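Aspartate aminotransferase (Giardia lamblia, PDB 3MEB) probably catalyses, as a homodimer with pyridoxal 5'-phosphate, the reversible transfer of an amino group from L-aspartate to 2-oxoglutarate, giving oxaloacetate and L-glutamate. Local coordinates at residues T220-L228 / F257-V267; F275-I286 / A326-V337. All blocks are in the same frame, centred on the assembly; numbering follows the deposited sequence. Where two conformers were deposited one is given.

Contact 1 of 2, residues T220-L228 / F257-V267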
loop_
_atom_site.group_PDB
_atom_site.type_symbol
_atom_site.label_atom_id
_atom_site.label_comp_id
_atom_site.label_asym_id
_atom_site.label_seq_id
_atom_site.Cartn_x
_atom_site.Cartn_y
_atom_site.Cartn_z
ATOM N N THR A 220 9.073 -18.768 -26.200
ATOM C CA THR A 220 8.844 -18.139 -27.488
ATOM C C THR A 220 7.351 -18.103 -27.867
ATOM O O THR A 220 6.533 -18.761 -27.233
ATOM C CB THR A 220 9.616 -18.864 -28.581
ATOM O OG1 THR A 220 9.085 -20.201 -28.778
ATOM C CG2 THR A 220 11.117 -18.887 -28.205
ATOM N N GLU A 221 6.995 -17.330 -28.889
ATOM C CA GLU A 221 5.596 -17.310 -29.325
ATOM C C GLU A 221 5.163 -18.730 -29.635
ATOM O O GLU A 221 4.093 -19.153 -29.252
ATOM C CB GLU A 221 5.357 -16.411 -30.526
ATOM C CG GLU A 221 5.623 -14.962 -30.307
ATOM C CD GLU A 221 4.991 -14.086 -31.378
ATOM O OE1 GLU A 221 4.096 -14.570 -32.106
ATOM O OE2 GLU A 221 5.374 -12.903 -31.465
ATOM N N ALA A 222 6.023 -19.504 -30.267
ATOM C CA ALA A 222 5.679 -20.882 -30.615
ATOM C C ALA A 222 5.434 -21.748 -29.369
ATOM O O ALA A 222 4.542 -22.589 -29.361
ATOM C CB ALA A 222 6.796 -21.524 -31.524
ATOM N N GLN A 223 6.266 -21.560 -28.351
ATOM C CA GLN A 223 6.112 -22.292 -27.091
ATOM C C GLN A 223 4.834 -21.881 -26.368
ATOM O O GLN A 223 4.074 -22.729 -25.894
ATOM C CB GLN A 223 7.354 -22.138 -26.225
ATOM C CG GLN A 223 8.561 -22.851 -26.886
ATOM C CD GLN A 223 9.871 -22.629 -26.162
ATOM O OE1 GLN A 223 10.123 -21.554 -25.648
ATOM N NE2 GLN A 223 10.720 -23.665 -26.128
ATOM N N TRP A 224 4.557 -20.600 -26.333
ATOM C CA TRP A 224 3.277 -20.138 -25.739
ATOM C C TRP A 224 2.096 -20.782 -26.458
ATOM O O TRP A 224 1.160 -21.230 -25.802
ATOM C CB TRP A 224 3.133 -18.619 -25.816
ATOM C CG TRP A 224 3.873 -17.829 -24.785
ATOM C CD1 TRP A 224 4.863 -16.931 -25.007
ATOM C CD2 TRP A 224 3.623 -17.808 -23.380
ATOM N NE1 TRP A 224 5.267 -16.360 -23.826
ATOM C CE2 TRP A 224 4.522 -16.887 -22.808
ATOM C CE3 TRP A 224 2.735 -18.481 -22.550
ATOM C CZ2 TRP A 224 4.558 -16.626 -21.452
ATOM C CZ3 TRP A 224 2.764 -18.201 -21.192
ATOM C CH2 TRP A 224 3.669 -17.292 -20.659
ATOM N N LYS A 225 2.149 -20.862 -27.790
ATOM C CA LYS A 225 1.051 -21.452 -28.540
ATOM C C LYS A 225 0.850 -22.939 -28.248
ATOM O O LYS A 225 -0.268 -23.422 -28.334
ATOM C CB LYS A 225 1.207 -21.256 -30.040
ATOM C CG LYS A 225 0.960 -19.847 -30.469
ATOM C CD LYS A 225 1.199 -19.662 -31.940
ATOM C CE LYS A 225 1.241 -18.184 -32.302
ATOM N NZ LYS A 225 0.326 -17.888 -33.436
ATOM N N GLU A 226 1.922 -23.641 -27.888
ATOM C CA GLU A 226 1.826 -25.038 -27.453
ATOM C C GLU A 226 1.164 -25.186 -26.071
ATOM O O GLU A 226 0.502 -26.179 -25.814
ATOM C CB GLU A 226 3.203 -25.677 -27.385
ATOM C CG GLU A 226 3.828 -26.063 -28.735
ATOM C CD GLU A 226 4.957 -27.043 -28.544
ATOM O OE1 GLU A 226 6.100 -26.694 -28.829
ATOM O OE2 GLU A 226 4.710 -28.147 -28.038
ATOM N N LEU A 227 1.399 -24.227 -25.188
ATOM C CA LEU A 227 0.838 -24.262 -23.835
ATOM C C LEU A 227 -0.666 -23.987 -23.874
ATOM O O LEU A 227 -1.434 -24.575 -23.098
ATOM C CB LEU A 227 1.570 -23.299 -22.886
ATOM C CG LEU A 227 3.034 -23.620 -22.591
ATOM C CD1 LEU A 227 3.660 -22.493 -21.754
ATOM C CD2 LEU A 227 3.173 -24.935 -21.856
ATOM N N LEU A 228 -1.101 -23.161 -24.833
ATOM C CA LEU A 228 -2.524 -22.800 -24.972
ATOM C C LEU A 228 -3.519 -23.988 -24.878
ATOM O O LEU A 228 -4.362 -24.017 -23.993
ATOM C CB LEU A 228 -2.746 -21.976 -26.257
ATOM C CG LEU A 228 -4.174 -21.515 -26.555
ATOM C CD1 LEU A 228 -4.648 -20.657 -25.387
ATOM C CD2 LEU A 228 -4.299 -20.773 -27.918
ATOM N N PHE A 257 1.842 -10.283 -25.871
ATOM C CA PHE A 257 1.414 -11.430 -26.678
ATOM C C PHE A 257 0.730 -12.563 -25.909
ATOM O O PHE A 257 -0.387 -12.982 -26.256
ATOM C CB PHE A 257 2.598 -12.028 -27.440
ATOM C CG PHE A 257 2.234 -13.254 -28.230
ATOM C CD1 PHE A 257 2.589 -14.531 -27.776
ATOM C CD2 PHE A 257 1.498 -13.138 -29.416
ATOM C CE1 PHE A 257 2.247 -15.670 -28.491
ATOM C CE2 PHE A 257 1.150 -14.269 -30.141
ATOM C CZ PHE A 257 1.533 -15.547 -29.667
ATOM N N ALA A 258 1.396 -13.053 -24.867
ATOM C CA ALA A 258 0.994 -14.293 -24.204
ATOM C C ALA A 258 -0.296 -14.067 -23.481
ATOM O O ALA A 258 -1.130 -14.939 -23.435
ATOM C CB ALA A 258 2.113 -14.772 -23.221
ATOM N N VAL A 259 -0.423 -12.888 -22.882
ATOM C CA VAL A 259 -1.615 -12.514 -22.101
ATOM C C VAL A 259 -2.800 -12.374 -23.073
ATOM O O VAL A 259 -3.868 -12.966 -22.833
ATOM C CB VAL A 259 -1.442 -11.191 -21.350
ATOM C CG1 VAL A 259 -2.776 -10.796 -20.617
ATOM C CG2 VAL A 259 -0.220 -11.223 -20.355
ATOM N N ARG A 260 -2.609 -11.613 -24.158
ATOM C CA ARG A 260 -3.697 -11.375 -25.131
ATOM C C ARG A 260 -4.158 -12.670 -25.835
ATOM O O ARG A 260 -5.378 -12.913 -25.956
ATOM C CB ARG A 260 -3.325 -10.268 -26.125
ATOM C CG ARG A 260 -3.171 -8.908 -25.424
ATOM C CD ARG A 260 -2.954 -7.783 -26.392
ATOM N NE ARG A 260 -2.377 -6.605 -25.754
ATOM C CZ ARG A 260 -2.174 -5.442 -26.381
ATOM N NH1 ARG A 260 -2.512 -5.287 -27.639
ATOM N NH2 ARG A 260 -1.620 -4.431 -25.762
ATOM N N MET A 261 -3.195 -13.496 -26.250
ATOM C CA MET A 261 -3.494 -14.796 -26.858
ATOM C C MET A 261 -4.273 -15.719 -25.935
ATOM O O MET A 261 -5.229 -16.356 -26.352
ATOM C CB MET A 261 -2.214 -15.509 -27.294
ATOM C CG MET A 261 -2.509 -16.850 -27.948
ATOM S SD MET A 261 -1.090 -17.660 -28.651
ATOM C CE MET A 261 -0.073 -17.868 -27.186
ATOM N N PHE A 262 -3.863 -15.801 -24.680
ATOM C CA PHE A 262 -4.556 -16.643 -23.710
ATOM C C PHE A 262 -5.994 -16.158 -23.517
ATOM O O PHE A 262 -6.914 -16.967 -23.514
ATOM C CB PHE A 262 -3.806 -16.672 -22.374
ATOM C CG PHE A 262 -2.752 -17.750 -22.270
ATOM C CD1 PHE A 262 -2.061 -18.219 -23.370
ATOM C CD2 PHE A 262 -2.397 -18.250 -21.018
ATOM C CE1 PHE A 262 -1.087 -19.228 -23.225
ATOM C CE2 PHE A 262 -1.428 -19.245 -20.882
ATOM C CZ PHE A 262 -0.774 -19.737 -22.003
ATOM N N VAL A 263 -6.182 -14.848 -23.360
ATOM C CA VAL A 263 -7.519 -14.277 -23.149
ATOM C C VAL A 263 -8.428 -14.490 -24.384
ATOM O O VAL A 263 -9.594 -14.862 -24.261
ATOM C CB VAL A 263 -7.435 -12.781 -22.781
ATOM C CG1 VAL A 263 -8.829 -12.131 -22.829
ATOM C CG2 VAL A 263 -6.819 -12.593 -21.377
ATOM N N ASP A 264 -7.898 -14.230 -25.575
ATOM C CA ASP A 264 -8.634 -14.383 -26.821
ATOM C C ASP A 264 -9.053 -15.837 -27.044
ATOM O O ASP A 264 -10.096 -16.077 -27.638
ATOM C CB ASP A 264 -7.805 -13.881 -28.012
ATOM C CG ASP A 264 -7.793 -12.359 -28.128
ATOM O OD1 ASP A 264 -8.582 -11.673 -27.426
ATOM O OD2 ASP A 264 -6.999 -11.844 -28.938
ATOM N N ALA A 265 -8.251 -16.787 -26.567
ATOM C CA ALA A 265 -8.595 -18.205 -26.625
ATOM C C ALA A 265 -9.562 -18.692 -25.526
ATOM O O ALA A 265 -9.967 -19.859 -25.549
ATOM C CB ALA A 265 -7.331 -19.033 -26.603
ATOM N N GLY A 266 -9.906 -17.826 -24.555
ATOM C CA GLY A 266 -10.819 -18.192 -23.478
ATOM C C GLY A 266 -10.172 -18.834 -22.257
ATOM O O GLY A 266 -10.846 -19.489 -21.473
ATOM N N VAL A 267 -8.873 -18.650 -22.088
ATOM C CA VAL A 267 -8.212 -19.074 -20.892
ATOM C C VAL A 267 -8.516 -17.997 -19.869
ATOM O O VAL A 267 -8.450 -16.799 -20.168
ATOM C CB VAL A 267 -6.677 -19.174 -21.051
ATOM C CG1 VAL A 267 -6.021 -19.603 -19.715
ATOM C CG2 VAL A 267 -6.300 -20.134 -22.162
#
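Trp224 meets Ala258 through the broad face of its indole: the methyl CB of Ala258 stands over the face of the six-membered ring, 3.4 Å from its centroid, a close CH-pi contact. The same indole turns its edge to the face of Phe262 in an offset edge-to-face pair, planes at 88° and centroids 5.5 Å apart. A second CH-pi contact lies at the N-terminal end, where Glu221 CG sits 4.0 Å from the centroid of the Phe257 ring. The extended Glu221 chain then lays its carboxylate over that face, the two planes only 23° apart, while Lys225 CE comes to the ring edge at CZ.

These contacts join helices 221-234 and 257-264 in the large domain of this fold type I aminotransferase; over 221-228 and 257-264 the axes run at 28° to each other and approach to 10.5 Å. Trp224 is the knob here, set in a hole formed by Phe257, Ala258, Met261 and Phe262. Strand 237-242 backs the interface, with Phe240 touching Ala258 and Phe262.

The remaining contacts are apolar and lack rings. Met261 adopts two conformers; in one of them its bent end brings CE toward Trp224 CB and its sulfur against Lys225 CG. Farther along, Leu228 CD1 presses tightly on Ala265 CB at 3.4 Å and also meets Val267 CG2, beside the Schellman motif at Gly266.

Contact 2 of 2, residues F275-I286 / A326-V337. With SO4 (sulfate ion), chain E; SO4 (sulfate ion), chain C.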
loop_
_atom_site.group_PDB
_atom_site.type_symbol
_atom_site.label_atom_id
_atom_site.label_comp_id
_atom_site.label_asym_id
_atom_site.label_seq_id
_atom_site.Cartn_x
_atom_site.Cartn_y
_atom_site.Cartn_z
ATOM N N PHE A 275 3.774 -0.658 -13.035
ATOM C CA PHE A 275 4.309 0.502 -13.764
ATOM C C PHE A 275 5.605 1.048 -13.111
ATOM O O PHE A 275 6.072 2.145 -13.423
ATOM C CB PHE A 275 3.233 1.585 -13.871
ATOM C CG PHE A 275 1.950 1.118 -14.548
ATOM C CD1 PHE A 275 1.999 0.523 -15.792
ATOM C CD2 PHE A 275 0.703 1.249 -13.921
ATOM C CE1 PHE A 275 0.808 0.064 -16.437
ATOM C CE2 PHE A 275 -0.481 0.795 -14.534
ATOM C CZ PHE A 275 -0.420 0.215 -15.813
ATOM N N SER A 276 6.252 0.231 -12.290
ATOM C CA SER A 276 7.521 0.632 -11.661
ATOM C C SER A 276 8.657 0.819 -12.677
ATOM O O SER A 276 9.469 1.766 -12.564
ATOM C CB SER A 276 7.979 -0.406 -10.647
ATOM O OG SER A 276 7.176 -0.373 -9.485
ATOM N N LYS A 277 8.741 -0.084 -13.643
ATOM C CA LYS A 277 9.889 -0.091 -14.531
ATOM C C LYS A 277 9.594 0.619 -15.844
ATOM O O LYS A 277 10.361 1.473 -16.267
ATOM C CB LYS A 277 10.366 -1.513 -14.782
ATOM C CG LYS A 277 10.990 -2.167 -13.535
ATOM C CD LYS A 277 10.062 -3.116 -12.904
ATOM C CE LYS A 277 10.825 -4.084 -11.997
ATOM N NZ LYS A 277 11.616 -3.452 -10.901
ATOM N N ASN A 278 8.489 0.268 -16.504
ATOM C CA ASN A 278 8.194 0.908 -17.770
ATOM C C ASN A 278 7.893 2.417 -17.657
ATOM O O ASN A 278 8.381 3.183 -18.496
ATOM C CB ASN A 278 7.142 0.154 -18.608
ATOM C CG ASN A 278 5.867 -0.153 -17.865
ATOM O OD1 ASN A 278 5.514 0.484 -16.874
ATOM N ND2 ASN A 278 5.155 -1.199 -18.347
ATOM N N PHE A 279 7.161 2.858 -16.630
ATOM C CA PHE A 279 6.996 4.300 -16.426
ATOM C C PHE A 279 8.070 4.901 -15.541
ATOM O O PHE A 279 8.073 6.107 -15.349
ATOM C CB PHE A 279 5.631 4.659 -15.829
ATOM C CG PHE A 279 4.481 4.548 -16.797
ATOM C CD1 PHE A 279 3.879 3.313 -17.046
ATOM C CD2 PHE A 279 3.986 5.662 -17.436
ATOM C CE1 PHE A 279 2.805 3.216 -17.927
ATOM C CE2 PHE A 279 2.916 5.579 -18.318
ATOM C CZ PHE A 279 2.309 4.373 -18.555
ATOM N N GLY A 280 8.946 4.078 -14.974
ATOM C CA GLY A 280 9.954 4.561 -14.017
ATOM C C GLY A 280 9.332 5.126 -12.719
ATOM O O GLY A 280 9.879 6.056 -12.105
ATOM N N LEU A 281 8.205 4.545 -12.284
ATOM C CA LEU A 281 7.489 5.063 -11.118
ATOM C C LEU A 281 7.704 4.176 -9.887
ATOM O O LEU A 281 6.845 4.123 -9.017
ATOM C CB LEU A 281 5.989 5.255 -11.415
ATOM C CG LEU A 281 5.698 6.157 -12.618
ATOM C CD1 LEU A 281 4.211 6.153 -12.919
ATOM C CD2 LEU A 281 6.186 7.571 -12.378
ATOM N N TYR A 282 8.850 3.488 -9.854
ATOM C CA TYR A 282 9.272 2.616 -8.739
ATOM C C TYR A 282 8.669 2.962 -7.371
ATOM O O TYR A 282 7.891 2.180 -6.795
ATOM C CB TYR A 282 10.810 2.635 -8.612
ATOM C CG TYR A 282 11.520 2.324 -9.920
ATOM C CD1 TYR A 282 11.778 1.010 -10.280
ATOM C CD2 TYR A 282 11.910 3.343 -10.797
ATOM C CE1 TYR A 282 12.390 0.706 -11.456
ATOM C CE2 TYR A 282 12.523 3.040 -11.985
ATOM C CZ TYR A 282 12.756 1.705 -12.308
ATOM O OH TYR A 282 13.348 1.371 -13.487
ATOM N N GLY A 283 9.063 4.115 -6.846
ATOM C CA GLY A 283 8.597 4.568 -5.527
ATOM C C GLY A 283 7.159 5.065 -5.343
ATOM O O GLY A 283 6.695 5.094 -4.215
ATOM N N GLU A 284 6.459 5.444 -6.426
ATOM C CA GLU A 284 5.048 5.839 -6.339
ATOM C C GLU A 284 4.121 4.669 -5.976
ATOM O O GLU A 284 3.011 4.897 -5.493
ATOM C CB GLU A 284 4.527 6.458 -7.646
ATOM C CG GLU A 284 5.366 7.629 -8.160
ATOM C CD GLU A 284 5.246 8.885 -7.353
ATOM O OE1 GLU A 284 4.488 8.923 -6.378
ATOM O OE2 GLU A 284 5.898 9.880 -7.728
ATOM N N ARG A 285 4.571 3.447 -6.231
ATOM C CA ARG A 285 3.812 2.217 -5.932
ATOM C C ARG A 285 2.471 2.109 -6.694
ATOM O O ARG A 285 1.370 2.067 -6.100
ATOM C CB ARG A 285 3.569 2.078 -4.420
ATOM C CG ARG A 285 4.772 2.359 -3.528
ATOM C CD ARG A 285 6.043 1.574 -3.894
ATOM N NE ARG A 285 5.840 0.141 -3.846
ATOM C CZ ARG A 285 6.168 -0.698 -4.825
ATOM N NH1 ARG A 285 6.715 -0.237 -5.938
ATOM N NH2 ARG A 285 5.954 -2.006 -4.696
ATOM N N ILE A 286 2.582 2.048 -8.006
ATOM C CA ILE A 286 1.428 2.135 -8.884
ATOM C C ILE A 286 1.396 0.942 -9.815
ATOM O O ILE A 286 2.373 0.634 -10.521
ATOM C CB ILE A 286 1.314 3.490 -9.654
ATOM C CG1 ILE A 286 0.013 3.530 -10.472
ATOM C CG2 ILE A 286 2.547 3.783 -10.601
ATOM C CD1 ILE A 286 -1.298 3.412 -9.645
ATOM N N ALA A 326 -2.852 4.324 -3.920
ATOM C CA ALA A 326 -2.186 5.613 -3.859
ATOM C C ALA A 326 -2.341 6.431 -5.145
ATOM O O ALA A 326 -2.086 5.948 -6.237
ATOM C CB ALA A 326 -0.710 5.436 -3.522
ATOM N N ILE A 327 -2.714 7.689 -5.002
ATOM C CA ILE A 327 -3.182 8.484 -6.137
ATOM C C ILE A 327 -2.099 8.998 -7.093
ATOM O O ILE A 327 -2.347 9.145 -8.270
ATOM C CB ILE A 327 -4.025 9.662 -5.676
ATOM C CG1 ILE A 327 -3.229 10.667 -4.810
ATOM C CG2 ILE A 327 -5.271 9.166 -4.899
ATOM C CD1 ILE A 327 -4.113 11.795 -4.171
ATOM N N HIS A 328 -0.904 9.270 -6.599
ATOM C CA HIS A 328 0.033 10.078 -7.386
ATOM C C HIS A 328 0.510 9.381 -8.639
ATOM O O HIS A 328 0.509 9.973 -9.744
ATOM C CB HIS A 328 1.231 10.556 -6.571
ATOM C CG HIS A 328 1.926 11.723 -7.219
ATOM N ND1 HIS A 328 1.385 12.979 -7.215
ATOM C CD2 HIS A 328 3.061 11.804 -7.944
ATOM C CE1 HIS A 328 2.163 13.801 -7.896
ATOM N NE2 HIS A 328 3.188 13.113 -8.360
ATOM N N GLY A 329 0.871 8.101 -8.503
ATOM C CA GLY A 329 1.257 7.328 -9.675
ATOM C C GLY A 329 0.109 7.116 -10.639
ATOM O O GLY A 329 0.323 7.028 -11.864
ATOM N N ALA A 330 -1.090 6.939 -10.097
ATOM C CA ALA A 330 -2.319 6.759 -10.929
ATOM C C ALA A 330 -2.574 7.981 -11.814
ATOM O O ALA A 330 -2.926 7.853 -12.998
ATOM C CB ALA A 330 -3.551 6.533 -10.046
ATOM N N TYR A 331 -2.440 9.148 -11.227
ATOM C CA TYR A 331 -2.512 10.424 -11.966
ATOM C C TYR A 331 -1.476 10.487 -13.096
ATOM O O TYR A 331 -1.801 10.794 -14.271
ATOM C CB TYR A 331 -2.304 11.587 -10.985
ATOM C CG TYR A 331 -3.476 11.999 -10.080
ATOM C CD1 TYR A 331 -4.803 11.803 -10.446
ATOM C CD2 TYR A 331 -3.229 12.697 -8.886
ATOM C CE1 TYR A 331 -5.865 12.248 -9.616
ATOM C CE2 TYR A 331 -4.250 13.134 -8.075
ATOM C CZ TYR A 331 -5.569 12.912 -8.423
ATOM O OH TYR A 331 -6.560 13.393 -7.583
ATOM N N ILE A 332 -0.230 10.118 -12.800
ATOM C CA ILE A 332 0.799 10.180 -13.852
ATOM C C ILE A 332 0.428 9.269 -15.032
ATOM O O ILE A 332 0.434 9.705 -16.180
ATOM C CB ILE A 332 2.213 9.877 -13.293
ATOM C CG1 ILE A 332 2.585 10.983 -12.261
ATOM C CG2 ILE A 332 3.296 9.773 -14.419
ATOM C CD1 ILE A 332 3.850 10.647 -11.460
ATOM N N VAL A 333 0.106 8.007 -14.737
ATOM C CA VAL A 333 -0.203 7.039 -15.776
ATOM C C VAL A 333 -1.399 7.446 -16.635
ATOM O O VAL A 333 -1.342 7.375 -17.880
ATOM C CB VAL A 333 -0.421 5.634 -15.169
ATOM C CG1 VAL A 333 -0.914 4.635 -16.223
ATOM C CG2 VAL A 333 0.844 5.170 -14.501
ATOM N N GLN A 334 -2.478 7.886 -15.998
ATOM C CA GLN A 334 -3.675 8.228 -16.723
ATOM C C GLN A 334 -3.466 9.484 -17.579
ATOM O O GLN A 334 -3.960 9.565 -18.706
ATOM C CB GLN A 334 -4.866 8.366 -15.753
ATOM C CG GLN A 334 -5.013 9.673 -15.011
ATOM C CD GLN A 334 -6.156 9.586 -14.019
ATOM O OE1 GLN A 334 -6.401 8.514 -13.445
ATOM N NE2 GLN A 334 -6.885 10.690 -13.834
ATOM N N VAL A 335 -2.730 10.451 -17.041
ATOM C CA VAL A 335 -2.450 11.689 -17.793
ATOM C C VAL A 335 -1.623 11.398 -19.083
ATOM O O VAL A 335 -1.866 11.984 -20.158
ATOM C CB VAL A 335 -1.763 12.739 -16.894
ATOM C CG1 VAL A 335 -1.087 13.889 -17.756
ATOM C CG2 VAL A 335 -2.796 13.320 -15.869
ATOM N N ILE A 336 -0.643 10.526 -18.967
ATOM C CA ILE A 336 0.167 10.104 -20.099
ATOM C C ILE A 336 -0.704 9.358 -21.126
ATOM O O ILE A 336 -0.746 9.722 -22.313
ATOM C CB ILE A 336 1.374 9.221 -19.652
ATOM C CG1 ILE A 336 2.405 10.089 -18.905
ATOM C CG2 ILE A 336 2.039 8.558 -20.878
ATOM C CD1 ILE A 336 3.538 9.355 -18.174
ATOM N N VAL A 337 -1.388 8.318 -20.669
ATOM C CA VAL A 337 -2.059 7.394 -21.596
ATOM C C VAL A 337 -3.212 8.038 -22.400
ATOM O O VAL A 337 -3.439 7.711 -23.564
ATOM C CB VAL A 337 -2.519 6.121 -20.865
ATOM C CG1 VAL A 337 -3.478 5.290 -21.752
ATOM C CG2 VAL A 337 -1.308 5.322 -20.462
HETATM S S SO4 E . 6.963 -3.629 -7.816
HETATM O O1 SO4 E . 6.197 -3.966 -8.993
HETATM O O2 SO4 E . 8.181 -4.401 -7.877
HETATM O O3 SO4 E . 7.344 -2.218 -7.834
HETATM O O4 SO4 E . 6.246 -4.010 -6.615
HETATM S S SO4 C . 13.969 -6.573 -8.901
HETATM O O1 SO4 C . 13.883 -8.014 -9.225
HETATM O O2 SO4 C . 15.339 -6.134 -8.674
HETATM O O3 SO4 C . 13.354 -5.837 -9.981
HETATM O O4 SO4 C . 13.185 -6.389 -7.700
HETATM O O HOH W 1 0.852 5.865 -6.861
HETATM O O HOH W 2 -1.341 2.328 -6.036
#
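Val333 meets the loop 275-286 through both methyls. CG2 stands almost exactly on the normal of the Phe279 ring, 4.1 Å from its centroid, and also touches Leu281 CD1; CG1 lies above the Phe275 ring, offset toward the rim. Ile336 CD1 approaches Phe279 in the ring plane, 3.8 Å from CD2. One turn back, Leu281 packs on Ile332, and Gly329 lets the backbones close to a CA-CA separation of 5.3 Å at Ile286. The CB atoms of Ile286 and Glu284 lie directly against Gly329 CA. With CG1 anti to the backbone N (chi1 -176°), Ile286 runs along the Gly329 backbone and brings CD1 to 3.6 Å from Ala330 N.

No direct hydrogen bond crosses the contact, but water does the bridging at the helix start. One molecule donates to Glu284 O and Ala326 O and accepts from Gly329 N; another donates to Arg285 O and accepts from Ala326 N at 3.3 Å. Glu284 folds its carboxylate beside the His328 ring edge, yet its salt bridge goes to Lys88 of the second subunit, while His328 NE2 bonds to Glu76.

The far side of the loop belongs to the pyridoxal 5'-phosphate pocket, with Ser276, Lys277 and Arg285. Arg285 grips the sulfate of chain E, probably from the crystallisation liquor, NH1 to O3 at 2.8 Å and nearly straight (171°), NH2 to O4. Tyr282 O, in the guanidinium plane, takes a further bond from NH1 and helps fix the group's rotation.

The loop links strands 269-274 and 287-292. Helix 327-337 also meets helix 70-81 through His328, Ile332 and Val335, with helix 97-108 touching Phe279, Ile286 and Val337 and strand 120-125 reaching Ile286 and Ala330.

Following the chain from the N terminus, contact 1 comes first: 28 residues, including strand 237-242, lie between its segments, so it closes a loop from helix 221-234 to helix 257-264. The chain then enters strand 269-274, whose end opens contact 2. The loop closed by contact 2 takes in strand 287-292 and the long helix 300-319 before ending on helix 327-337. The two loops follow in series and neither nest nor cross; the centres of contact 1 and contact 2 are about 28 Å apart, and the nearest atoms of contact 1 and contact 2 about 11 Å. Strand 269-274 connects them, running in the seven-stranded sheet from the peripheral helix pair of 220-228 and 257-267 to the cofactor pocket and subunit interface at 275-286 and 326-337.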